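Peptide amidase (Stenotrophomonas maltophilia, PDB 1M22) probably hydrolyses amide bonds, most likely those of peptide amides, as a member of the amidase signature family. Local coordinates at residues A[11-16]-A[177-182]; A[36-41]-A[49-54]; A[81-86]-A[115-120]; A[192-197]-A[225-230]; A[233-238]-A[472-477]. All coordinates share one frame; numbering follows the deposited sequence.

Contact 1: A[11-16]-A[177-182]; sequences TDVADL and LASVAI
Val13 and Val180 meet at about a right angle, methyl against methyl, with CG2 of Val13 3.7 Å from CG1 of Val180. The same Val13 CG2 presses harder on the hydroxyl of Ser179, only 3.3 Å from its OG. A second carbon closes in on that oxygen from the helix: Leu16 CD1 stands 3.9 Å from Ser179 OG and also brushes the serine CB. The serine hydroxyl thus reaches between two aliphatic groups one helical turn apart. It gets there because OG lies opposite the backbone N of Ser179 (chi1 169°) and extends to the helix. In the fold, this is where the first helix, 13-21, covers the entry to strand 180-185, a strand of the eleven-stranded mixed sheet, with Ser179 itself bonded through its backbone to Pro82 of the adjoining strand. The polar need of Ser179 is met by a water held between the segments, 2.7 Å from Ser179 OG; this water donates to Thr11 O at 2.7 Å. Ile81 also packs on both Leu16 and Ser179, while the N-H of Val13, in the first turn of its helix, is taken by the carboxylate of Asp233.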
# COMPACT_ATOMS: atom_id res chain seq x y z
N THR A 11 -4.86 4.92 18.17
CA THR A 11 -4.17 4.06 19.12
C THR A 11 -3.30 3.03 18.40
O THR A 11 -3.79 2.27 17.56
CB THR A 11 -5.17 3.32 20.03
OG1 THR A 11 -6.05 4.27 20.64
CG2 THR A 11 -4.44 2.55 21.12
N ASP A 12 -2.01 3.02 18.73
CA ASP A 12 -1.05 2.11 18.10
C ASP A 12 -1.30 0.65 18.43
O ASP A 12 -1.89 0.30 19.45
CB ASP A 12 0.38 2.47 18.52
CG ASP A 12 0.82 3.82 18.00
OD1 ASP A 12 0.68 4.07 16.79
OD2 ASP A 12 1.30 4.64 18.81
N VAL A 13 -0.81 -0.22 17.54
CA VAL A 13 -0.94 -1.66 17.71
C VAL A 13 -0.38 -2.12 19.05
O VAL A 13 -1.01 -2.90 19.75
CB VAL A 13 -0.22 -2.40 16.56
CG1 VAL A 13 -0.18 -3.90 16.84
CG2 VAL A 13 -0.93 -2.13 15.24
N ALA A 14 0.81 -1.63 19.40
CA ALA A 14 1.44 -2.03 20.65
C ALA A 14 0.61 -1.63 21.86
O ALA A 14 0.58 -2.33 22.87
CB ALA A 14 2.83 -1.41 20.75
N ASP A 15 -0.08 -0.50 21.76
CA ASP A 15 -0.91 -0.04 22.87
C ASP A 15 -2.18 -0.88 22.96
O ASP A 15 -2.61 -1.24 24.06
CB ASP A 15 -1.25 1.45 22.70
CG ASP A 15 -0.05 2.34 22.92
OD1 ASP A 15 0.52 2.30 24.03
OD2 ASP A 15 0.33 3.09 21.99
N LEU A 16 -2.79 -1.19 21.82
CA LEU A 16 -3.99 -2.02 21.82
C LEU A 16 -3.62 -3.38 22.40
O LEU A 16 -4.37 -3.97 23.19
CB LEU A 16 -4.53 -2.19 20.40
CG LEU A 16 -5.12 -0.93 19.75
CD1 LEU A 16 -5.43 -1.21 18.29
CD2 LEU A 16 -6.37 -0.49 20.49
N LEU A 177 -11.05 2.82 10.80
CA LEU A 177 -12.02 1.75 10.55
C LEU A 177 -11.40 0.39 10.88
O LEU A 177 -12.08 -0.63 10.84
CB LEU A 177 -12.48 1.77 9.10
CG LEU A 177 -13.13 3.05 8.58
CD1 LEU A 177 -13.65 2.81 7.18
CD2 LEU A 177 -14.27 3.48 9.50
N ALA A 178 -10.10 0.39 11.17
CA ALA A 178 -9.37 -0.81 11.53
C ALA A 178 -8.05 -0.37 12.15
O ALA A 178 -7.70 0.81 12.08
CB ALA A 178 -9.10 -1.68 10.30
N SER A 179 -7.33 -1.30 12.77
CA SER A 179 -6.05 -0.97 13.38
C SER A 179 -5.02 -0.67 12.30
O SER A 179 -4.35 0.36 12.34
CB SER A 179 -5.56 -2.13 14.24
OG SER A 179 -4.22 -1.93 14.65
N VAL A 180 -4.91 -1.58 11.34
CA VAL A 180 -3.98 -1.46 10.23
C VAL A 180 -4.60 -2.09 8.99
O VAL A 180 -5.67 -2.70 9.06
CB VAL A 180 -2.65 -2.19 10.54
CG1 VAL A 180 -1.94 -1.52 11.70
CG2 VAL A 180 -2.92 -3.66 10.87
N ALA A 181 -3.93 -1.96 7.85
CA ALA A 181 -4.42 -2.53 6.60
C ALA A 181 -3.27 -2.93 5.69
O ALA A 181 -2.13 -2.52 5.89
CB ALA A 181 -5.33 -1.53 5.88
N ILE A 182 -3.59 -3.74 4.69
CA ILE A 182 -2.61 -4.19 3.71
C ILE A 182 -3.02 -3.65 2.35
O ILE A 182 -4.19 -3.72 1.96
CB ILE A 182 -2.55 -5.73 3.59
CG1 ILE A 182 -2.32 -6.38 4.96
CG2 ILE A 182 -1.43 -6.13 2.63
CD1 ILE A 182 -1.01 -5.99 5.62
O HOH W 1 -3.43 0.49 15.59

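Contact 2: A[36-41]-A[49-54]; sequences QRIAAL and RAVIEL
Ile38 of helix 27-43 faces Val51 and Leu54 across a purely apolar gap, and its side chain can be followed outward branch by branch. CB, set toward the strand, stays behind and hands the contact to its two branches. CG2, opposite the backbone N, comes to 4.1 Å from Val51 CG2 and lies 4.3 Å from Leu54 CD2. The other branch leaves through Ile38 CG1, which sits 4.4 Å from Val51 CG2. At its tip, with the chain extended (chi2 173°), Ile38 CD1 reaches 4.1 Å from Val51 CG2 and 4.3 Å from Leu54 CD2. Both methyls of Ile38 therefore share the same two partners, and the side chains of Ile38 and Val51 cross nearly perpendicularly. Val51 answers with a single methyl: its CG2 is beside the backbone N, opposite the carbonyl carbon, while CG1 takes the place opposite N (chi1 -180°). Leu54 covers the outer side, where the contact opens to solvent.

The way back from helix to strand is fixed by Asp42, whose carboxylate oxygens accept the N-H groups of Ala50 and Val51, one each. On another side of the helix, Leu41 CD1 rests over the centre of the Arg37 guanidinium face, 3.5 Å above its plane, and Arg37 NE bonds to Ala175 O. The strand, outermost in the mixed sheet, runs antiparallel to 123-128, and there the backbones of Ile52 and Glu53 are both paired with the single residue Lys127, which makes a classic beta bulge in this edge strand.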
# COMPACT_ATOMS: atom_id res chain seq x y z
N GLN A 36 -18.87 -1.28 13.99
CA GLN A 36 -19.90 -0.28 14.21
C GLN A 36 -19.51 1.03 13.53
O GLN A 36 -20.35 1.72 12.95
CB GLN A 36 -20.12 -0.06 15.71
CG GLN A 36 -21.26 0.88 16.04
CD GLN A 36 -21.56 0.93 17.53
OE1 GLN A 36 -21.85 -0.09 18.15
NE2 GLN A 36 -21.50 2.13 18.10
N ARG A 37 -18.22 1.37 13.60
CA ARG A 37 -17.73 2.59 12.98
C ARG A 37 -17.81 2.48 11.46
O ARG A 37 -18.13 3.45 10.77
CB ARG A 37 -16.29 2.86 13.44
CG ARG A 37 -15.75 4.24 13.06
CD ARG A 37 -14.44 4.52 13.78
NE ARG A 37 -13.77 5.72 13.29
CZ ARG A 37 -14.08 6.96 13.64
NH1 ARG A 37 -15.06 7.20 14.50
NH2 ARG A 37 -13.40 7.98 13.13
N ILE A 38 -17.53 1.29 10.93
CA ILE A 38 -17.62 1.07 9.49
C ILE A 38 -19.07 1.29 9.05
O ILE A 38 -19.33 1.92 8.02
CB ILE A 38 -17.17 -0.36 9.13
CG1 ILE A 38 -15.65 -0.48 9.30
CG2 ILE A 38 -17.58 -0.70 7.70
CD1 ILE A 38 -15.11 -1.88 9.14
N ALA A 39 -20.02 0.80 9.84
CA ALA A 39 -21.43 0.96 9.51
C ALA A 39 -21.83 2.44 9.52
O ALA A 39 -22.64 2.87 8.70
CB ALA A 39 -22.29 0.17 10.48
N ALA A 40 -21.26 3.20 10.45
CA ALA A 40 -21.60 4.61 10.60
C ALA A 40 -20.91 5.60 9.66
O ALA A 40 -21.45 6.66 9.37
CB ALA A 40 -21.36 5.04 12.04
N LEU A 41 -19.72 5.25 9.17
CA LEU A 41 -18.97 6.16 8.30
C LEU A 41 -18.71 5.66 6.89
O LEU A 41 -18.57 6.45 5.96
CB LEU A 41 -17.62 6.50 8.94
CG LEU A 41 -17.61 7.23 10.27
CD1 LEU A 41 -16.19 7.33 10.80
CD2 LEU A 41 -18.22 8.62 10.10
N ARG A 49 -17.10 4.41 1.66
CA ARG A 49 -17.03 3.23 0.81
C ARG A 49 -15.62 2.66 0.71
O ARG A 49 -15.17 2.25 -0.37
CB ARG A 49 -17.58 3.52 -0.58
CG ARG A 49 -19.04 3.95 -0.57
CD ARG A 49 -19.73 3.58 -1.86
NE ARG A 49 -20.01 2.14 -1.93
CZ ARG A 49 -20.73 1.56 -2.87
NH1 ARG A 49 -21.26 2.29 -3.85
NH2 ARG A 49 -20.94 0.25 -2.84
N ALA A 50 -14.92 2.62 1.84
CA ALA A 50 -13.57 2.08 1.87
C ALA A 50 -13.61 0.55 1.95
O ALA A 50 -12.70 -0.13 1.46
CB ALA A 50 -12.81 2.63 3.06
N VAL A 51 -14.67 0.01 2.55
CA VAL A 51 -14.82 -1.43 2.72
C VAL A 51 -15.77 -2.02 1.70
O VAL A 51 -16.97 -1.71 1.70
CB VAL A 51 -15.32 -1.74 4.15
CG1 VAL A 51 -15.47 -3.23 4.34
CG2 VAL A 51 -14.34 -1.17 5.17
N ILE A 52 -15.25 -2.88 0.84
CA ILE A 52 -16.04 -3.50 -0.21
C ILE A 52 -16.78 -4.77 0.26
O ILE A 52 -17.83 -5.12 -0.29
CB ILE A 52 -15.14 -3.79 -1.46
CG1 ILE A 52 -16.00 -4.18 -2.66
CG2 ILE A 52 -14.12 -4.87 -1.13
CD1 ILE A 52 -15.22 -4.28 -3.96
N GLU A 53 -16.25 -5.44 1.27
CA GLU A 53 -16.90 -6.64 1.80
C GLU A 53 -16.45 -6.92 3.23
O GLU A 53 -15.26 -6.87 3.54
CB GLU A 53 -16.61 -7.87 0.93
CG GLU A 53 -17.47 -9.09 1.31
CD GLU A 53 -17.11 -10.36 0.54
OE1 GLU A 53 -16.36 -10.29 -0.45
OE2 GLU A 53 -17.60 -11.44 0.94
N LEU A 54 -17.41 -7.22 4.09
CA LEU A 54 -17.10 -7.54 5.48
C LEU A 54 -16.86 -9.04 5.59
O LEU A 54 -17.42 -9.83 4.82
CB LEU A 54 -18.26 -7.15 6.40
CG LEU A 54 -18.55 -5.66 6.55
CD1 LEU A 54 -19.84 -5.47 7.34
CD2 LEU A 54 -17.38 -4.99 7.25

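Contact 3: A[81-86]-A[115-120]; sequences IPLLLK and RRLRDA
Strand 82-86 and helix 112-119 come closest at Leu83 and Leu117, whose CA atoms are 9.3 Å apart, and leucine side chains from both elements meet in between. The two elements belong to a beta-alpha-beta unit, strand 82-86, helix 112-119 and strand 123-128, in which the strands lie parallel and adjacent in the sheet and the helix covers one face. Leu117 points its forked end at the strand. Leu83 is unusual in carrying CG between its backbone N and carbonyl carbon (chi1 57°), and from there its CD2 enters the fork, 3.9 Å from Leu117 CD1. Two residues on, Leu85 comes from the same face of the strand but slides past Leu117 in the opposite sense, its CD2 4.1 Å from Leu117 CD1. Leu84, between them, turns to the other face, where it packs on Leu125 and Ala178. The strand ends in Lys86 of the active site, whose NZ bonds to the hydroxyls of Ser165, Ser166 and Thr184. At the flank of the helix, Arg118 leans toward the sheet, touching Val124, and makes salt bridges to Asp110 and Glu61. The other prong of the fork, Leu117 CD2, is also 3.9 Å from Leu83 CD2.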
# COMPACT_ATOMS: atom_id res chain seq x y z
N ILE A 81 -5.59 -8.33 16.92
CA ILE A 81 -5.62 -7.05 16.22
C ILE A 81 -6.42 -7.12 14.91
O ILE A 81 -6.10 -7.91 14.03
CB ILE A 81 -4.19 -6.57 15.90
CG1 ILE A 81 -3.41 -6.36 17.20
CG2 ILE A 81 -4.22 -5.30 15.06
CD1 ILE A 81 -3.93 -5.24 18.08
N PRO A 82 -7.48 -6.30 14.78
CA PRO A 82 -8.30 -6.30 13.56
C PRO A 82 -7.69 -5.50 12.42
O PRO A 82 -7.23 -4.37 12.62
CB PRO A 82 -9.62 -5.66 14.02
CG PRO A 82 -9.60 -5.80 15.52
CD PRO A 82 -8.16 -5.55 15.85
N LEU A 83 -7.70 -6.08 11.22
CA LEU A 83 -7.14 -5.41 10.05
C LEU A 83 -7.98 -5.62 8.80
O LEU A 83 -8.89 -6.45 8.77
CB LEU A 83 -5.70 -5.90 9.81
CG LEU A 83 -5.44 -7.40 9.63
CD1 LEU A 83 -5.91 -7.85 8.25
CD2 LEU A 83 -3.95 -7.67 9.79
N LEU A 84 -7.68 -4.83 7.77
CA LEU A 84 -8.39 -4.91 6.49
C LEU A 84 -7.41 -5.25 5.37
O LEU A 84 -6.23 -4.92 5.44
CB LEU A 84 -9.08 -3.58 6.19
CG LEU A 84 -10.32 -3.28 7.04
CD1 LEU A 84 -10.61 -1.79 7.00
CD2 LEU A 84 -11.52 -4.07 6.52
N LEU A 85 -7.91 -5.91 4.32
CA LEU A 85 -7.09 -6.33 3.19
C LEU A 85 -7.60 -5.80 1.86
O LEU A 85 -8.79 -5.91 1.57
CB LEU A 85 -7.09 -7.86 3.09
CG LEU A 85 -6.64 -8.69 4.29
CD1 LEU A 85 -7.04 -10.14 4.07
CD2 LEU A 85 -5.14 -8.56 4.49
N LYS A 86 -6.71 -5.23 1.05
CA LYS A 86 -7.09 -4.73 -0.27
C LYS A 86 -7.75 -5.90 -1.02
O LYS A 86 -7.28 -7.04 -0.94
CB LYS A 86 -5.85 -4.26 -1.02
CG LYS A 86 -6.11 -3.64 -2.38
CD LYS A 86 -4.81 -3.08 -2.94
CE LYS A 86 -4.98 -2.42 -4.30
NZ LYS A 86 -3.69 -1.83 -4.77
N ARG A 115 -2.25 -16.01 5.42
CA ARG A 115 -2.05 -17.15 6.30
C ARG A 115 -1.08 -16.72 7.41
O ARG A 115 -1.26 -17.07 8.57
CB ARG A 115 -1.47 -18.34 5.52
CG ARG A 115 -2.40 -18.87 4.44
CD ARG A 115 -2.10 -20.32 4.08
NE ARG A 115 -0.81 -20.51 3.42
CZ ARG A 115 -0.56 -20.19 2.15
NH1 ARG A 115 -1.51 -19.65 1.40
NH2 ARG A 115 0.64 -20.41 1.64
N ARG A 116 -0.07 -15.94 7.05
CA ARG A 116 0.88 -15.47 8.05
C ARG A 116 0.21 -14.54 9.06
O ARG A 116 0.47 -14.63 10.26
CB ARG A 116 2.06 -14.75 7.40
CG ARG A 116 3.00 -15.65 6.61
CD ARG A 116 4.27 -14.90 6.23
NE ARG A 116 5.11 -14.60 7.39
CZ ARG A 116 5.84 -15.50 8.04
NH1 ARG A 116 5.84 -16.76 7.65
NH2 ARG A 116 6.56 -15.13 9.09
N LEU A 117 -0.65 -13.64 8.58
CA LEU A 117 -1.34 -12.72 9.48
C LEU A 117 -2.27 -13.46 10.43
O LEU A 117 -2.33 -13.15 11.62
CB LEU A 117 -2.13 -11.68 8.68
CG LEU A 117 -1.28 -10.60 8.01
CD1 LEU A 117 -2.14 -9.82 7.04
CD2 LEU A 117 -0.69 -9.68 9.07
N ARG A 118 -3.00 -14.44 9.91
CA ARG A 118 -3.91 -15.19 10.76
C ARG A 118 -3.15 -16.05 11.77
O ARG A 118 -3.57 -16.17 12.92
CB ARG A 118 -4.87 -16.03 9.91
CG ARG A 118 -6.03 -15.18 9.37
CD ARG A 118 -6.97 -15.95 8.47
NE ARG A 118 -8.28 -15.30 8.41
CZ ARG A 118 -9.08 -15.30 7.35
NH1 ARG A 118 -8.71 -15.92 6.23
NH2 ARG A 118 -10.25 -14.68 7.40
N ASP A 119 -2.02 -16.62 11.35
CA ASP A 119 -1.23 -17.43 12.28
C ASP A 119 -0.69 -16.53 13.39
O ASP A 119 -0.51 -16.96 14.52
CB ASP A 119 -0.06 -18.11 11.55
CG ASP A 119 -0.53 -19.18 10.57
OD1 ASP A 119 -1.50 -19.90 10.90
OD2 ASP A 119 0.07 -19.30 9.49
N ALA A 120 -0.44 -15.26 13.05
CA ALA A 120 0.06 -14.28 14.01
C ALA A 120 -1.05 -13.79 14.94
O ALA A 120 -0.80 -13.01 15.87
CB ALA A 120 0.68 -13.09 13.27

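Contact 4: A[192-197]-A[225-230]; sequences CPAAIN and GPMARS
The terminal methyl of Met227 does all the touching: its CE sits 4.1 Å from both the backbone N and the CB of Ala194, and 4.2 Å from Pro193 CG. The methionine chain meets the proline ring at about a right angle. It runs straight out from the strand through chi2 (180°), then bends at the sulfur (chi3 86°), which turns CE onto the first turn of the helix. Ser169 and Ala170 of helix 167-174 also pack against Met227, while its backbone pairs with Ala181 of the neighbouring antiparallel strand. This is the heart of the amidase signature fold: helix 191-196 begins just after the nucleophile Ser189, and the side chain of Pro193 lies about 5 Å from that of Ser189. The helix end is tied by Asn197, whose ND2 donates to Pro193 O at 2.9 Å with a bent N-H angle of 150°. The same oxygen takes the backbone N of Asn197 from the opposite face of its plane, at 3.0 Å. Asn197 ND2 bonds further to Pro162 O, joining the helix end to the loop before Ser165. Beyond, Cys192 packs on Cys163; their disulfide is not formed in this structure.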
# COMPACT_ATOMS: atom_id res chain seq x y z
N CYS A 192 1.22 6.59 -2.66
CA CYS A 192 0.42 7.74 -3.07
C CYS A 192 -0.87 7.85 -2.26
O CYS A 192 -1.14 8.90 -1.67
CB CYS A 192 0.10 7.68 -4.56
SG CYS A 192 -0.14 9.31 -5.29
N PRO A 193 -1.69 6.78 -2.21
CA PRO A 193 -2.91 6.94 -1.41
C PRO A 193 -2.60 7.10 0.08
O PRO A 193 -3.35 7.74 0.81
CB PRO A 193 -3.71 5.68 -1.73
CG PRO A 193 -2.68 4.68 -2.18
CD PRO A 193 -1.71 5.52 -2.97
N ALA A 194 -1.48 6.55 0.54
CA ALA A 194 -1.14 6.72 1.94
C ALA A 194 -0.89 8.21 2.21
O ALA A 194 -1.44 8.78 3.16
CB ALA A 194 0.10 5.90 2.29
N ALA A 195 -0.09 8.85 1.37
CA ALA A 195 0.20 10.27 1.55
C ALA A 195 -1.05 11.13 1.40
O ALA A 195 -1.28 12.05 2.19
CB ALA A 195 1.26 10.72 0.54
N ILE A 196 -1.85 10.83 0.38
CA ILE A 196 -3.08 11.57 0.09
C ILE A 196 -4.09 11.51 1.23
O ILE A 196 -4.87 12.45 1.43
CB ILE A 196 -3.70 11.02 -1.23
CG1 ILE A 196 -2.86 11.49 -2.42
CG2 ILE A 196 -5.16 11.44 -1.37
CD1 ILE A 196 -3.00 12.96 -2.75
N ASN A 197 -4.06 10.42 1.99
CA ASN A 197 -4.98 10.25 3.12
C ASN A 197 -4.31 10.38 4.49
O ASN A 197 -4.85 9.93 5.50
CB ASN A 197 -5.70 8.90 2.98
CG ASN A 197 -6.61 8.85 1.77
OD1 ASN A 197 -7.69 9.45 1.77
ND2 ASN A 197 -6.18 8.15 0.73
N GLY A 225 2.12 -4.43 1.02
CA GLY A 225 2.82 -3.65 2.01
C GLY A 225 1.84 -3.11 3.03
O GLY A 225 0.65 -3.01 2.76
N PRO A 226 2.33 -2.74 4.22
CA PRO A 226 1.47 -2.21 5.27
C PRO A 226 1.07 -0.75 5.10
O PRO A 226 1.79 0.05 4.51
CB PRO A 226 2.30 -2.42 6.53
CG PRO A 226 3.69 -2.15 6.03
CD PRO A 226 3.72 -2.88 4.70
N MET A 227 -0.11 -0.43 5.63
CA MET A 227 -0.64 0.92 5.64
C MET A 227 -1.13 1.08 7.07
O MET A 227 -1.89 0.25 7.59
CB MET A 227 -1.74 1.05 4.59
CG MET A 227 -1.16 0.79 3.19
SD MET A 227 -2.29 0.88 1.79
CE MET A 227 -2.27 2.64 1.42
N ALA A 228 -0.67 2.14 7.72
CA ALA A 228 -0.98 2.37 9.12
C ALA A 228 -0.88 3.84 9.47
O ALA A 228 -0.37 4.63 8.69
CB ALA A 228 0.00 1.58 9.98
N ARG A 229 -1.36 4.20 10.65
CA ARG A 229 -1.31 5.60 11.06
C ARG A 229 0.06 5.98 11.60
O ARG A 229 0.39 7.16 11.67
CB ARG A 229 -2.39 5.87 12.11
CG ARG A 229 -3.81 5.81 11.56
CD ARG A 229 -4.83 5.92 12.68
NE ARG A 229 -4.73 4.80 13.61
CZ ARG A 229 -5.25 3.59 13.40
NH1 ARG A 229 -5.94 3.34 12.29
NH2 ARG A 229 -5.07 2.63 14.30
N SER A 230 0.86 4.98 11.96
CA SER A 230 2.19 5.23 12.51
C SER A 230 3.23 4.27 11.94
O SER A 230 2.90 3.18 11.47
CB SER A 230 2.17 5.07 14.03
OG SER A 230 2.00 3.71 14.39

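Contact 5: A[233-238]-A[472-477]; sequences DAAAVL and KLIEMA
Ile474 holds CG1 beside its backbone N (chi1 -73°) and extends the chain beyond it, while Leu238 sets CG opposite its own N (chi1 -169°); together these settings bring CD1 of Ile474 to CD2 of Leu238 at 4.2 Å. The contact is a helix-to-helix one, 231-241 against 470-484, in the helical layer that covers one face of the central sheet. Ala235 and Leu238 are three residues apart and so lie on the same side of their helix. Ile474 CD1 settles between them, 4.3 Å from Ala235 CB as well. The small alanine lets the backbones draw near, with CA of Ala235 and CA of Ile474 7.4 Å apart. Each helix also rests on the sheet by other residues: Ala234 and Val237 on Pro226 for the first, Ala477 on Leu447 and Val449 for the second. Away from helix 231-241, the second helix is fastened by salt bridges of Lys472 with Asp411 and of Glu475 with Arg265. The branch methyl of Ile474 adds a looser touch, its CG2 4.4 Å from Ala235 CB.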
# COMPACT_ATOMS: atom_id res chain seq x y z
N ASP A 233 3.33 0.91 13.80
CA ASP A 233 2.29 -0.03 13.38
C ASP A 233 2.69 -0.69 12.05
O ASP A 233 2.50 -1.89 11.87
CB ASP A 233 0.95 0.70 13.20
CG ASP A 233 0.28 1.04 14.52
OD1 ASP A 233 0.89 0.79 15.59
OD2 ASP A 233 -0.86 1.55 14.49
N ALA A 234 3.23 0.10 11.13
CA ALA A 234 3.65 -0.45 9.85
C ALA A 234 4.75 -1.49 10.04
O ALA A 234 4.77 -2.52 9.37
CB ALA A 234 4.14 0.66 8.93
N ALA A 235 5.67 -1.21 10.97
CA ALA A 235 6.78 -2.12 11.25
C ALA A 235 6.27 -3.43 11.84
O ALA A 235 6.79 -4.50 11.52
CB ALA A 235 7.77 -1.46 12.21
N ALA A 236 5.25 -3.35 12.68
CA ALA A 236 4.68 -4.55 13.28
C ALA A 236 4.06 -5.43 12.20
O ALA A 236 4.23 -6.65 12.19
CB ALA A 236 3.62 -4.17 14.31
N VAL A 237 3.35 -4.81 11.26
CA VAL A 237 2.74 -5.57 10.18
C VAL A 237 3.79 -6.19 9.27
O VAL A 237 3.67 -7.36 8.89
CB VAL A 237 1.79 -4.68 9.35
CG1 VAL A 237 1.28 -5.44 8.14
CG2 VAL A 237 0.61 -4.23 10.21
N LEU A 238 4.83 -5.43 8.93
CA LEU A 238 5.88 -5.95 8.05
C LEU A 238 6.54 -7.17 8.69
O LEU A 238 6.85 -8.14 8.01
CB LEU A 238 6.93 -4.87 7.77
CG LEU A 238 7.94 -5.22 6.66
CD1 LEU A 238 7.21 -5.31 5.33
CD2 LEU A 238 9.03 -4.18 6.59
N LYS A 472 16.82 0.25 7.80
CA LYS A 472 17.34 1.61 7.86
C LYS A 472 16.26 2.64 7.55
O LYS A 472 16.19 3.69 8.19
CB LYS A 472 18.50 1.77 6.87
CG LYS A 472 19.15 3.15 6.89
CD LYS A 472 20.13 3.34 5.75
CE LYS A 472 21.31 2.38 5.84
NZ LYS A 472 22.27 2.60 4.72
N LEU A 473 15.42 2.36 6.56
CA LEU A 473 14.36 3.29 6.21
C LEU A 473 13.39 3.47 7.37
O LEU A 473 12.92 4.57 7.63
CB LEU A 473 13.60 2.82 4.97
CG LEU A 473 14.34 2.89 3.64
CD1 LEU A 473 13.39 2.51 2.51
CD2 LEU A 473 14.88 4.30 3.42
N ILE A 474 13.10 2.38 8.07
CA ILE A 474 12.19 2.45 9.20
C ILE A 474 12.80 3.28 10.34
O ILE A 474 12.12 4.10 10.95
CB ILE A 474 11.82 1.04 9.70
CG1 ILE A 474 10.87 0.39 8.69
CG2 ILE A 474 11.17 1.11 11.08
CD1 ILE A 474 10.58 -1.07 8.95
N GLU A 475 14.09 3.08 10.61
CA GLU A 475 14.77 3.84 11.66
C GLU A 475 14.68 5.33 11.37
O GLU A 475 14.37 6.13 12.25
CB GLU A 475 16.26 3.50 11.73
CG GLU A 475 16.64 2.06 11.97
CD GLU A 475 18.14 1.89 12.11
OE1 GLU A 475 18.89 2.49 11.29
OE2 GLU A 475 18.58 1.17 13.02
N MET A 476 14.97 5.70 10.13
CA MET A 476 14.95 7.10 9.72
C MET A 476 13.55 7.70 9.73
O MET A 476 13.34 8.81 10.23
CB MET A 476 15.59 7.24 8.34
CG MET A 476 17.08 6.89 8.37
SD MET A 476 17.92 7.00 6.78
CE MET A 476 18.03 8.68 6.59
N ALA A 477 12.59 6.96 9.19
CA ALA A 477 11.21 7.42 9.14
C ALA A 477 10.63 7.57 10.55
O ALA A 477 9.92 8.53 10.84
CB ALA A 477 10.36 6.44 8.32

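In the fold
Contacts 1 to 4 all reach the one mixed sheet, and strand 180-185 of contact 1 lies between strand 82-86 of contact 3 and strand 223-228 of contact 4. Backbone bonds Ile182 N to Leu84 O (3.0 Å) and Ala181 O to Met227 N (2.9 Å) knit them. Contact 5 meets contact 1 at Val180 CG2 and Val237 CG2 (3.6 Å), and contact 4 at Ala228 CB and Asp233 CB (3.5 Å). Contact 2, at the sheet margin, is about 27 Å from contact 5 between centres. The active site is approached by contacts 3 and 4: Lys86 ends the strand of contact 3, and its side chain is about 7 Å from that of Met227.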